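Local coordinates for protein pectate lyase (Pectobacterium carotovorum, PDB 4U49) that cleaves polygalacturonate by calcium-dependent elimination, and probably acts in endo fashion, also on highly methylated pectins, at residues D32-L37 with T275-I280; L167-K172 with D176-K181; N216-N219 with P225-V228; G251-S256 with L269-A274. All blocks are in the same frame, centred on the assembly; numbering follows the deposited sequence.

Contact 1. Residues D32-L37 with T275-I280; sequences DNATYL and TVNGTI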
loop_
_atom_site.group_PDB
_atom_site.type_symbol
_atom_site.label_atom_id
_atom_site.label_comp_id
_atom_site.label_asym_id
_atom_site.label_seq_id
_atom_site.Cartn_x
_atom_site.Cartn_y
_atom_site.Cartn_z
ATOM N N ASP A 32 12.129 -7.069 9.101
ATOM C CA ASP A 32 12.139 -8.285 8.291
ATOM C C ASP A 32 13.445 -8.458 7.509
ATOM O O ASP A 32 13.427 -8.841 6.338
ATOM C CB ASP A 32 10.945 -8.290 7.329
ATOM C CG ASP A 32 9.614 -8.151 8.050
ATOM O OD1 ASP A 32 8.796 -7.301 7.636
ATOM O OD2 ASP A 32 9.379 -8.894 9.027
ATOM N N ASN A 33 14.566 -8.167 8.169
ATOM C CA ASN A 33 15.902 -8.316 7.588
ATOM C C ASN A 33 16.103 -7.478 6.329
ATOM O O ASN A 33 16.726 -7.923 5.364
ATOM C CB ASN A 33 16.192 -9.787 7.281
ATOM C CG ASN A 33 15.945 -10.688 8.473
ATOM O OD1 ASN A 33 15.213 -11.673 8.379
ATOM N ND2 ASN A 33 16.551 -10.349 9.606
ATOM N N ALA A 34 15.577 -6.259 6.356
ATOM C CA ALA A 34 15.700 -5.332 5.240
ATOM C C ALA A 34 15.455 -3.915 5.728
ATOM O O ALA A 34 14.925 -3.716 6.820
ATOM C CB ALA A 34 14.718 -5.690 4.136
ATOM N N THR A 35 15.847 -2.929 4.927
ATOM C CA THR A 35 15.494 -1.546 5.224
ATOM C C THR A 35 14.663 -0.975 4.079
ATOM O O THR A 35 15.125 -0.892 2.940
ATOM C CB THR A 35 16.739 -0.670 5.466
ATOM O OG1 THR A 35 17.412 -1.115 6.652
ATOM C CG2 THR A 35 16.336 0.789 5.645
ATOM N N TYR A 36 13.425 -0.607 4.390
ATOM C CA TYR A 36 12.504 -0.088 3.390
ATOM C C TYR A 36 12.468 1.426 3.421
ATOM O O TYR A 36 12.286 2.029 4.477
ATOM C CB TYR A 36 11.100 -0.650 3.606
ATOM C CG TYR A 36 11.055 -2.156 3.555
ATOM C CD1 TYR A 36 11.007 -2.824 2.340
ATOM C CD2 TYR A 36 11.079 -2.910 4.722
ATOM C CE1 TYR A 36 10.976 -4.201 2.284
ATOM C CE2 TYR A 36 11.049 -4.291 4.676
ATOM C CZ TYR A 36 10.997 -4.931 3.454
ATOM O OH TYR A 36 10.965 -6.305 3.393
ATOM N N LEU A 37 12.655 2.031 2.255
ATOM C CA LEU A 37 12.536 3.475 2.109
ATOM C C LEU A 37 11.185 3.794 1.490
ATOM O O LEU A 37 10.725 3.088 0.603
ATOM C CB LEU A 37 13.664 4.038 1.240
ATOM C CG LEU A 37 15.028 4.314 1.878
ATOM C CD1 LEU A 37 15.643 3.065 2.491
ATOM C CD2 LEU A 37 15.965 4.920 0.839
ATOM N N THR A 275 5.128 -3.995 -4.745
ATOM C CA THR A 275 6.109 -5.028 -4.443
ATOM C C THR A 275 5.688 -5.824 -3.218
ATOM O O THR A 275 5.294 -5.248 -2.206
ATOM C CB THR A 275 7.506 -4.428 -4.187
ATOM O OG1 THR A 275 8.028 -3.888 -5.406
ATOM C CG2 THR A 275 8.461 -5.491 -3.662
ATOM N N VAL A 276 5.760 -7.148 -3.311
ATOM C CA VAL A 276 5.575 -7.993 -2.138
ATOM C C VAL A 276 6.908 -8.623 -1.752
ATOM O O VAL A 276 7.340 -9.603 -2.364
ATOM C CB VAL A 276 4.530 -9.101 -2.378
ATOM C CG1 VAL A 276 4.394 -9.980 -1.138
ATOM C CG2 VAL A 276 3.182 -8.495 -2.752
ATOM N N ASN A 277 7.573 -8.044 -0.756
ATOM C CA ASN A 277 8.821 -8.605 -0.252
ATOM C C ASN A 277 8.553 -9.438 0.986
ATOM O O ASN A 277 8.858 -9.037 2.111
ATOM C CB ASN A 277 9.840 -7.513 0.062
ATOM C CG ASN A 277 11.243 -8.066 0.233
ATOM O OD1 ASN A 277 11.657 -8.971 -0.492
ATOM N ND2 ASN A 277 11.978 -7.531 1.199
ATOM N N GLY A 278 7.968 -10.604 0.763
ATOM C CA GLY A 278 7.596 -11.499 1.835
ATOM C C GLY A 278 6.683 -12.554 1.258
ATOM O O GLY A 278 6.699 -12.810 0.054
ATOM N N THR A 279 5.875 -13.165 2.113
ATOM C CA THR A 279 4.949 -14.184 1.655
ATOM C C THR A 279 3.527 -13.643 1.621
ATOM O O THR A 279 3.150 -12.802 2.437
ATOM C CB THR A 279 5.009 -15.433 2.547
ATOM O OG1 THR A 279 4.656 -15.079 3.889
ATOM C CG2 THR A 279 6.415 -16.018 2.539
ATOM N N ILE A 280 2.742 -14.131 0.669
ATOM C CA ILE A 280 1.340 -13.753 0.567
ATOM C C ILE A 280 0.558 -14.904 -0.069
ATOM O O ILE A 280 1.076 -15.613 -0.932
ATOM C CB ILE A 280 1.171 -12.444 -0.247
ATOM C CG1 ILE A 280 -0.249 -11.894 -0.115
ATOM C CG2 ILE A 280 1.554 -12.655 -1.703
ATOM C CD1 ILE A 280 -0.416 -10.495 -0.682
#
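Tyr36 and Asn277 meet where two domains come together. Strand 34-41 belongs to a small N-terminal beta sandwich whose three- and four-stranded sheets have the strand order of a fibronectin type III-like fold, while strand 274-277 is one of the strands of the parallel beta-helix expected of a pectate lyase. The contact is buried, and one polar bond carries most of it.

That bond runs from Asn277 ND2 to Tyr36 OH over 2.7 Å, with an N-H...O angle of 147°. The phenol oxygen lies 20° out of the amide plane, and the amide itself is turned 69° against the ring, so the two flat groups do not stack. Asn277 ND2 approaches the ring at its edge, near its plane. Asn277 reaches this edge because CG stands anti to its backbone N (chi1 -165°). Tyr36 OH also hydrogen-bonds Thr247 OG1, which in turn binds Asp32 OD1. The phenol is thus held from the neighbouring beta-helix strand 244-247 as well as from Asn277.

Van der Waals contact adds less. Asn277 CB comes within 4.1 Å of Tyr36 CE1, and Thr76, on the adjoining sandwich strand, touches both side chains. Along the sandwich strand, Ala34 contributes just its methyl: CB lies 4.4 Å from Asn277 ND2, the same nitrogen that binds the phenol.

Contact 2. Residues L167-K172 with D176-K181; sequences LRISEK and DGIHCK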
loop_
_atom_site.group_PDB
_atom_site.type_symbol
_atom_site.label_atom_id
_atom_site.label_comp_id
_atom_site.label_asym_id
_atom_site.label_seq_id
_atom_site.Cartn_x
_atom_site.Cartn_y
_atom_site.Cartn_z
ATOM N N LEU A 167 2.873 9.449 7.179
ATOM C CA LEU A 167 2.322 9.000 8.449
ATOM C C LEU A 167 2.773 7.590 8.792
ATOM O O LEU A 167 2.862 6.723 7.921
ATOM C CB LEU A 167 0.790 9.059 8.415
ATOM C CG LEU A 167 0.041 8.487 9.623
ATOM C CD1 LEU A 167 0.292 9.325 10.870
ATOM C CD2 LEU A 167 -1.451 8.377 9.334
ATOM N N ARG A 168 3.057 7.367 10.069
ATOM C CA ARG A 168 3.346 6.035 10.566
ATOM C C ARG A 168 2.190 5.569 11.441
ATOM O O ARG A 168 1.781 6.271 12.365
ATOM C CB ARG A 168 4.661 6.027 11.348
ATOM C CG ARG A 168 5.161 4.648 11.737
ATOM C CD ARG A 168 6.547 4.735 12.371
ATOM N NE ARG A 168 7.501 5.413 11.500
ATOM C CZ ARG A 168 8.371 4.791 10.709
ATOM N NH1 ARG A 168 8.422 3.467 10.679
ATOM N NH2 ARG A 168 9.193 5.498 9.949
ATOM N N ILE A 169 1.639 4.403 11.128
ATOM C CA ILE A 169 0.604 3.815 11.967
ATOM C C ILE A 169 1.275 2.802 12.878
ATOM O O ILE A 169 1.983 1.909 12.413
ATOM C CB ILE A 169 -0.507 3.165 11.134
ATOM C CG1 ILE A 169 -1.209 4.234 10.294
ATOM C CG2 ILE A 169 -1.522 2.472 12.039
ATOM C CD1 ILE A 169 -2.315 3.701 9.420
ATOM N N SER A 170 1.070 2.965 14.181
ATOM C CA SER A 170 1.841 2.234 15.175
ATOM C C SER A 170 1.577 0.737 15.151
ATOM O O SER A 170 0.543 0.268 14.662
ATOM C CB SER A 170 1.551 2.771 16.575
ATOM O OG SER A 170 0.315 2.277 17.048
ATOM N N GLU A 171 2.529 -0.005 15.700
ATOM C CA GLU A 171 2.445 -1.453 15.773
ATOM C C GLU A 171 1.294 -1.907 16.669
ATOM O O GLU A 171 0.614 -2.889 16.370
ATOM C CB GLU A 171 3.775 -2.019 16.281
ATOM C CG GLU A 171 3.873 -3.526 16.280
ATOM C CD GLU A 171 5.264 -4.008 16.646
ATOM O OE1 GLU A 171 6.024 -3.217 17.237
ATOM O OE2 GLU A 171 5.605 -5.169 16.331
ATOM N N LYS A 172 1.069 -1.185 17.760
ATOM C CA LYS A 172 0.073 -1.608 18.741
ATOM C C LYS A 172 -1.286 -0.945 18.536
ATOM O O LYS A 172 -2.276 -1.354 19.142
ATOM C CB LYS A 172 0.577 -1.330 20.163
ATOM C CG LYS A 172 1.442 -2.441 20.775
ATOM C CD LYS A 172 2.028 -3.376 19.720
ATOM C CE LYS A 172 2.608 -4.645 20.331
ATOM N NZ LYS A 172 3.274 -5.496 19.303
ATOM N N ASP A 176 -8.288 -0.253 12.561
ATOM C CA ASP A 176 -8.701 -0.549 11.189
ATOM C C ASP A 176 -8.111 0.448 10.195
ATOM O O ASP A 176 -8.766 0.839 9.229
ATOM C CB ASP A 176 -10.225 -0.571 11.058
ATOM C CG ASP A 176 -10.686 -1.294 9.801
ATOM O OD1 ASP A 176 -9.963 -2.201 9.344
ATOM O OD2 ASP A 176 -11.762 -0.955 9.265
ATOM N N GLY A 177 -6.871 0.858 10.444
ATOM C CA GLY A 177 -6.106 1.642 9.488
ATOM C C GLY A 177 -6.752 2.926 9.004
ATOM O O GLY A 177 -7.293 3.700 9.790
ATOM N N ILE A 178 -6.684 3.146 7.693
ATOM C CA ILE A 178 -7.176 4.373 7.079
ATOM C C ILE A 178 -8.412 4.110 6.224
ATOM O O ILE A 178 -8.408 3.226 5.370
ATOM C CB ILE A 178 -6.090 5.033 6.208
ATOM C CG1 ILE A 178 -4.860 5.363 7.057
ATOM C CG2 ILE A 178 -6.636 6.285 5.533
ATOM C CD1 ILE A 178 -3.696 5.922 6.267
ATOM N N HIS A 179 -9.471 4.878 6.461
ATOM C CA HIS A 179 -10.708 4.729 5.701
ATOM C C HIS A 179 -10.923 5.885 4.733
ATOM O O HIS A 179 -10.840 7.050 5.121
ATOM C CB HIS A 179 -11.912 4.628 6.641
ATOM C CG HIS A 179 -12.073 3.284 7.281
ATOM N ND1 HIS A 179 -13.300 2.786 7.662
ATOM C CD2 HIS A 179 -11.163 2.335 7.609
ATOM C CE1 HIS A 179 -13.140 1.587 8.195
ATOM N NE2 HIS A 179 -11.853 1.291 8.175
ATOM N N CYS A 180 -11.186 5.560 3.470
ATOM C CA CYS A 180 -11.737 6.539 2.543
ATOM C C CYS A 180 -13.257 6.418 2.574
ATOM O O CYS A 180 -13.823 5.482 2.010
ATOM C CB CYS A 180 -11.213 6.331 1.123
ATOM S SG CYS A 180 -11.851 7.529 -0.080
ATOM N N LYS A 181 -13.909 7.360 3.247
ATOM C CA LYS A 181 -15.352 7.290 3.446
ATOM C C LYS A 181 -16.133 7.811 2.240
ATOM O O LYS A 181 -17.216 7.312 1.940
ATOM C CB LYS A 181 -15.748 8.069 4.704
ATOM C CG LYS A 181 -17.229 8.013 5.022
ATOM C CD LYS A 181 -17.519 8.492 6.435
ATOM C CE LYS A 181 -19.014 8.454 6.718
ATOM N NZ LYS A 181 -19.311 8.676 8.157
#
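A single methyl carbon, Ile169 CD1, supplies the closest approaches between these segments: it meets both the side chain of Ile178 and the backbone of Gly177, and no hydrogen bond crosses. Ile169 CD1 lies 3.9 Å from Ile178 CG1 and 4.1 Å from Ile178 CD1, and it rests 4.3 Å from Gly177 CA. The reach is given by an extended side chain, with CD1 anti to CA about the CB-CG1 bond (chi2 179°).

The strands that bear them, 167-169 and 178-182, pair with different partners and form different faces of the parallel beta-helix; the isoleucines bridge its interior between them. Trp192 packs beside Ile169, and Leu159, Ile187 and Val190 lie against Ile178, so the pair is part of a wider apolar filling.

Outside the apolar pair, on segment 176-181, His179 NE2 donates to Asp176 OD2. The modelled 2.5 Å is very short and its exact value is doubtful, but the carboxylate carbon sits in the plane of the imidazole at its edge. Cys180, one residue on, is tied by a disulfide to Cys185.

With nothing but aliphatic carbon meeting across the interface, the attraction is dispersive and hydrophobic, without the directionality of a hydrogen bond between the two segments.

Contact 3. Residues N216-N219 with P225-V228; sequences NTTN and PDKV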
loop_
_atom_site.group_PDB
_atom_site.type_symbol
_atom_site.label_atom_id
_atom_site.label_comp_id
_atom_site.label_asym_id
_atom_site.label_seq_id
_atom_site.Cartn_x
_atom_site.Cartn_y
_atom_site.Cartn_z
ATOM N N ASN A 216 3.073 -7.085 7.994
ATOM C CA ASN A 216 2.097 -7.965 8.626
ATOM C C ASN A 216 2.754 -9.239 9.147
ATOM O O ASN A 216 3.764 -9.689 8.607
ATOM C CB ASN A 216 0.977 -8.319 7.643
ATOM C CG ASN A 216 -0.156 -9.088 8.304
ATOM O OD1 ASN A 216 -0.951 -8.518 9.048
ATOM N ND2 ASN A 216 -0.233 -10.390 8.033
ATOM N N THR A 217 2.186 -9.799 10.210
ATOM C CA THR A 217 2.615 -11.092 10.738
ATOM C C THR A 217 1.420 -12.037 10.770
ATOM O O THR A 217 0.333 -11.647 11.189
ATOM C CB THR A 217 3.205 -10.978 12.159
ATOM O OG1 THR A 217 2.163 -10.639 13.084
ATOM C CG2 THR A 217 4.290 -9.918 12.214
ATOM N N THR A 218 1.620 -13.273 10.325
ATOM C CA THR A 218 0.528 -14.245 10.265
ATOM C C THR A 218 0.048 -14.687 11.647
ATOM O O THR A 218 0.851 -14.855 12.567
ATOM C CB THR A 218 0.934 -15.499 9.470
ATOM O OG1 THR A 218 2.289 -15.845 9.779
ATOM C CG2 THR A 218 0.806 -15.253 7.974
ATOM N N ASN A 219 -1.267 -14.865 11.769
ATOM C CA ASN A 219 -1.909 -15.354 12.991
ATOM C C ASN A 219 -1.406 -14.697 14.276
ATOM O O ASN A 219 -0.686 -15.319 15.061
ATOM C CB ASN A 219 -1.741 -16.871 13.097
ATOM C CG ASN A 219 -2.229 -17.600 11.861
ATOM O OD1 ASN A 219 -3.334 -17.355 11.379
ATOM N ND2 ASN A 219 -1.418 -18.526 11.361
ATOM N N PRO A 225 -8.952 -14.544 7.861
ATOM C CA PRO A 225 -7.771 -14.436 6.997
ATOM C C PRO A 225 -7.282 -12.996 6.881
ATOM O O PRO A 225 -8.098 -12.079 6.765
ATOM C CB PRO A 225 -8.278 -14.953 5.648
ATOM C CG PRO A 225 -9.385 -15.879 6.001
ATOM C CD PRO A 225 -10.053 -15.262 7.197
ATOM N N ASP A 226 -5.967 -12.805 6.926
ATOM C CA ASP A 226 -5.388 -11.469 6.853
ATOM C C ASP A 226 -5.636 -10.835 5.491
ATOM O O ASP A 226 -5.558 -11.501 4.459
ATOM C CB ASP A 226 -3.888 -11.519 7.148
ATOM C CG ASP A 226 -3.587 -11.942 8.573
ATOM O OD1 ASP A 226 -2.555 -12.612 8.794
ATOM O OD2 ASP A 226 -4.386 -11.607 9.473
ATOM N N LYS A 227 -5.949 -9.543 5.492
ATOM C CA LYS A 227 -6.197 -8.827 4.250
ATOM C C LYS A 227 -5.738 -7.378 4.363
ATOM O O LYS A 227 -5.894 -6.741 5.405
ATOM C CB LYS A 227 -7.679 -8.895 3.872
ATOM C CG LYS A 227 -8.601 -8.178 4.836
ATOM C CD LYS A 227 -9.884 -8.954 5.070
ATOM C CE LYS A 227 -10.904 -8.099 5.808
ATOM N NZ LYS A 227 -10.324 -7.464 7.030
ATOM N N VAL A 228 -5.165 -6.864 3.283
ATOM C CA VAL A 228 -4.582 -5.531 3.295
ATOM C C VAL A 228 -5.606 -4.455 2.954
ATOM O O VAL A 228 -5.717 -3.446 3.652
ATOM C CB VAL A 228 -3.416 -5.432 2.297
ATOM C CG1 VAL A 228 -2.766 -4.058 2.372
ATOM C CG2 VAL A 228 -2.403 -6.535 2.561
HETATM O O HOH W 1 -3.180 -7.907 6.731
HETATM O O HOH W 2 -2.176 -10.924 11.832
#
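The calcium-binding region of the lyase includes Asn216, which meets Asp226 across the loop between strands 213-216 and 229-230. Asn216, Asp194, Ile195 and Pro221 bind calcium in this protein, but no calcium is bound to this chain, and Pro221 lies in an unmodelled part of the loop.

Asn216 ND2 has its stronger partner in Gln249 O. It also points a weak hydrogen bond at Asp226 OD1, 3.3 Å away and nearly straight at 162°. Amide and carboxylate are steeply turned, 76° between their planes, and do not lie flat on one another. Of the two carboxylate oxygens, OD1 is the one bonded to the amide. A chi1 of -173° swings the Asn216 amide away from its own backbone N, bringing ND2 to the carboxylate.

The same oxygen, Asp226 OD1, sits against the backbone of 216-219, 3.8 Å from Thr218 CA. Asn219 N is near it too, but it is buried here without a partner in the model.

Water helps close the gap. One water lies 2.7 Å from Thr217 O and more weakly near Asp226 OD2, at 3.3 Å; another lies at weak bonding distance from both Asn216 OD1 and Lys227 O.

The grip is therefore polar, long and partly water-borne. A carboxylate beside a calcium-binding residue would probably make the surroundings more negative, which is consistent with a site for a cation.

Contact 4. Residues G251-S256 with L269-A274; sequences GKLWRS and LTIISA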
loop_
_atom_site.group_PDB
_atom_site.type_symbol
_atom_site.label_atom_id
_atom_site.label_comp_id
_atom_site.label_asym_id
_atom_site.label_seq_id
_atom_site.Cartn_x
_atom_site.Cartn_y
_atom_site.Cartn_z
ATOM N N GLY A 251 -1.845 -12.234 3.995
ATOM C CA GLY A 251 -2.901 -13.120 3.544
ATOM C C GLY A 251 -3.305 -12.792 2.119
ATOM O O GLY A 251 -2.782 -13.368 1.169
ATOM N N LYS A 252 -4.241 -11.859 1.979
ATOM C CA LYS A 252 -4.678 -11.382 0.671
ATOM C C LYS A 252 -4.436 -9.888 0.561
ATOM O O LYS A 252 -4.565 -9.162 1.545
ATOM C CB LYS A 252 -6.162 -11.673 0.450
ATOM C CG LYS A 252 -6.525 -13.143 0.381
ATOM C CD LYS A 252 -8.011 -13.323 0.100
ATOM C CE LYS A 252 -8.862 -12.915 1.291
ATOM N NZ LYS A 252 -8.793 -13.926 2.384
ATOM N N LEU A 253 -4.088 -9.417 -0.631
ATOM C CA LEU A 253 -4.002 -7.981 -0.842
ATOM C C LEU A 253 -5.405 -7.398 -0.952
ATOM O O LEU A 253 -5.714 -6.377 -0.340
ATOM C CB LEU A 253 -3.194 -7.645 -2.098
ATOM C CG LEU A 253 -3.154 -6.153 -2.455
ATOM C CD1 LEU A 253 -2.277 -5.376 -1.481
ATOM C CD2 LEU A 253 -2.687 -5.936 -3.883
ATOM N N TRP A 254 -6.259 -8.076 -1.714
ATOM C CA TRP A 254 -7.535 -7.505 -2.120
ATOM C C TRP A 254 -8.484 -8.588 -2.631
ATOM O O TRP A 254 -8.111 -9.406 -3.471
ATOM C CB TRP A 254 -7.291 -6.443 -3.198
ATOM C CG TRP A 254 -8.475 -5.612 -3.588
ATOM C CD1 TRP A 254 -8.831 -4.399 -3.072
ATOM C CD2 TRP A 254 -9.434 -5.911 -4.607
ATOM N NE1 TRP A 254 -9.962 -3.933 -3.696
ATOM C CE2 TRP A 254 -10.352 -4.843 -4.643
ATOM C CE3 TRP A 254 -9.610 -6.983 -5.488
ATOM C CZ2 TRP A 254 -11.429 -4.814 -5.527
ATOM C CZ3 TRP A 254 -10.681 -6.953 -6.362
ATOM C CH2 TRP A 254 -11.575 -5.876 -6.376
ATOM N N ARG A 255 -9.705 -8.599 -2.112
ATOM C CA ARG A 255 -10.728 -9.530 -2.587
ATOM C C ARG A 255 -12.106 -8.890 -2.513
ATOM O O ARG A 255 -12.581 -8.535 -1.433
ATOM C CB ARG A 255 -10.702 -10.831 -1.775
ATOM C CG ARG A 255 -11.969 -11.685 -1.880
ATOM C CD ARG A 255 -12.030 -12.507 -3.164
ATOM N NE ARG A 255 -12.988 -13.612 -3.055
ATOM C CZ ARG A 255 -14.161 -13.668 -3.683
ATOM N NH1 ARG A 255 -14.956 -14.719 -3.515
ATOM N NH2 ARG A 255 -14.540 -12.683 -4.487
ATOM N N SER A 256 -12.733 -8.721 -3.672
ATOM C CA SER A 256 -14.122 -8.294 -3.734
ATOM C C SER A 256 -14.974 -9.344 -3.041
ATOM O O SER A 256 -14.834 -10.538 -3.311
ATOM C CB SER A 256 -14.569 -8.100 -5.180
ATOM O OG SER A 256 -15.949 -7.780 -5.265
ATOM N N LEU A 269 -10.022 -2.754 -8.975
ATOM C CA LEU A 269 -8.679 -2.595 -8.433
ATOM C C LEU A 269 -7.695 -2.340 -9.561
ATOM O O LEU A 269 -7.710 -3.040 -10.570
ATOM C CB LEU A 269 -8.251 -3.841 -7.653
ATOM C CG LEU A 269 -6.793 -3.858 -7.174
ATOM C CD1 LEU A 269 -6.604 -2.943 -5.971
ATOM C CD2 LEU A 269 -6.314 -5.273 -6.856
ATOM N N THR A 270 -6.842 -1.338 -9.396
ATOM C CA THR A 270 -5.750 -1.149 -10.337
ATOM C C THR A 270 -4.424 -1.093 -9.599
ATOM O O THR A 270 -4.199 -0.217 -8.764
ATOM C CB THR A 270 -5.921 0.127 -11.177
ATOM O OG1 THR A 270 -7.144 0.050 -11.920
ATOM C CG2 THR A 270 -4.759 0.278 -12.145
ATOM N N ILE A 271 -3.552 -2.048 -9.895
ATOM C CA ILE A 271 -2.204 -2.021 -9.358
ATOM C C ILE A 271 -1.288 -1.454 -10.427
ATOM O O ILE A 271 -0.947 -2.142 -11.384
ATOM C CB ILE A 271 -1.705 -3.415 -8.938
ATOM C CG1 ILE A 271 -2.609 -4.022 -7.866
ATOM C CG2 ILE A 271 -0.270 -3.333 -8.431
ATOM C CD1 ILE A 271 -2.187 -5.417 -7.453
ATOM N N ILE A 272 -0.919 -0.188 -10.280
ATOM C CA ILE A 272 0.000 0.436 -11.225
ATOM C C ILE A 272 1.415 -0.080 -10.964
ATOM O O ILE A 272 2.140 -0.440 -11.893
ATOM C CB ILE A 272 -0.046 1.971 -11.129
ATOM C CG1 ILE A 272 -1.470 2.468 -11.407
ATOM C CG2 ILE A 272 0.948 2.595 -12.102
ATOM C CD1 ILE A 272 -1.599 3.978 -11.511
ATOM N N SER A 273 1.792 -0.135 -9.691
ATOM C CA SER A 273 3.064 -0.728 -9.292
ATOM C C SER A 273 3.050 -1.075 -7.808
ATOM O O SER A 273 2.627 -0.273 -6.976
ATOM C CB SER A 273 4.229 0.214 -9.602
ATOM O OG SER A 273 4.068 1.448 -8.929
ATOM N N ALA A 274 3.509 -2.281 -7.488
ATOM C CA ALA A 274 3.570 -2.741 -6.107
ATOM C C ALA A 274 4.620 -3.832 -5.963
ATOM O O ALA A 274 4.956 -4.510 -6.932
ATOM C CB ALA A 274 2.212 -3.250 -5.646
#
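Leu269 lies flat along Trp254, and its side chain can be followed atom by atom over the indole. CB begins above the six-membered ring: it is 3.7 Å from the ring centroid and only 8° off the normal, a CH-pi contact over the face. From there the leucine runs back toward Trp254 CB. With chi1 at 173°, CG is carried away from the backbone N, and the two methyls part. Leu269 CD1 comes over the five-membered ring, 3.9 Å from Trp254 CD1, whereas Leu269 CD2 lies outside that ring, along the CG-CD2 bond and 3.9 Å from Trp254 CG.

Strands 252-255 and 267-271 belong to different faces of the parallel beta-helix, and these side chains fill the interior between them. Thr238 and Ala284, on neighbouring strands, also touch Leu269.

Trp254 NE1 is tied to Gln231 OE1 by a hydrogen bond, which helps orient the indole. On the face opposite Leu269, Ser256 N sits 3.8 Å above the indole plane, displaced from the ring centre.

Next to this pair along both segments, Leu253 and Ile271 meet end to end through their methyls, with Leu253 CD2 only 3.6 Å from Ile271 CD1.

Overall arrangement
From the N terminus, the chain builds the small sandwich first, and contact 1 closes a loop of more than two hundred residues by tying its strand 34-41 to strand 274-277 of the beta-helix. The other three contacts nest inside that loop and follow one another in series. Contact 2 closes first, in the upstream coils of the helix; contact 3 closes the loop at the calcium region; contact 4 closes third, just before contact 1 itself closes at 275-280. Contacts 3 and 4 touch through probable backbone hydrogen bonds between Asp226, Val228 and Lys252, so the calcium loop is laced onto strand 252-255. Contact 4 also meets contact 1, where Ile280 packs on Gly251 and Leu253. Contact 2 touches none of the others.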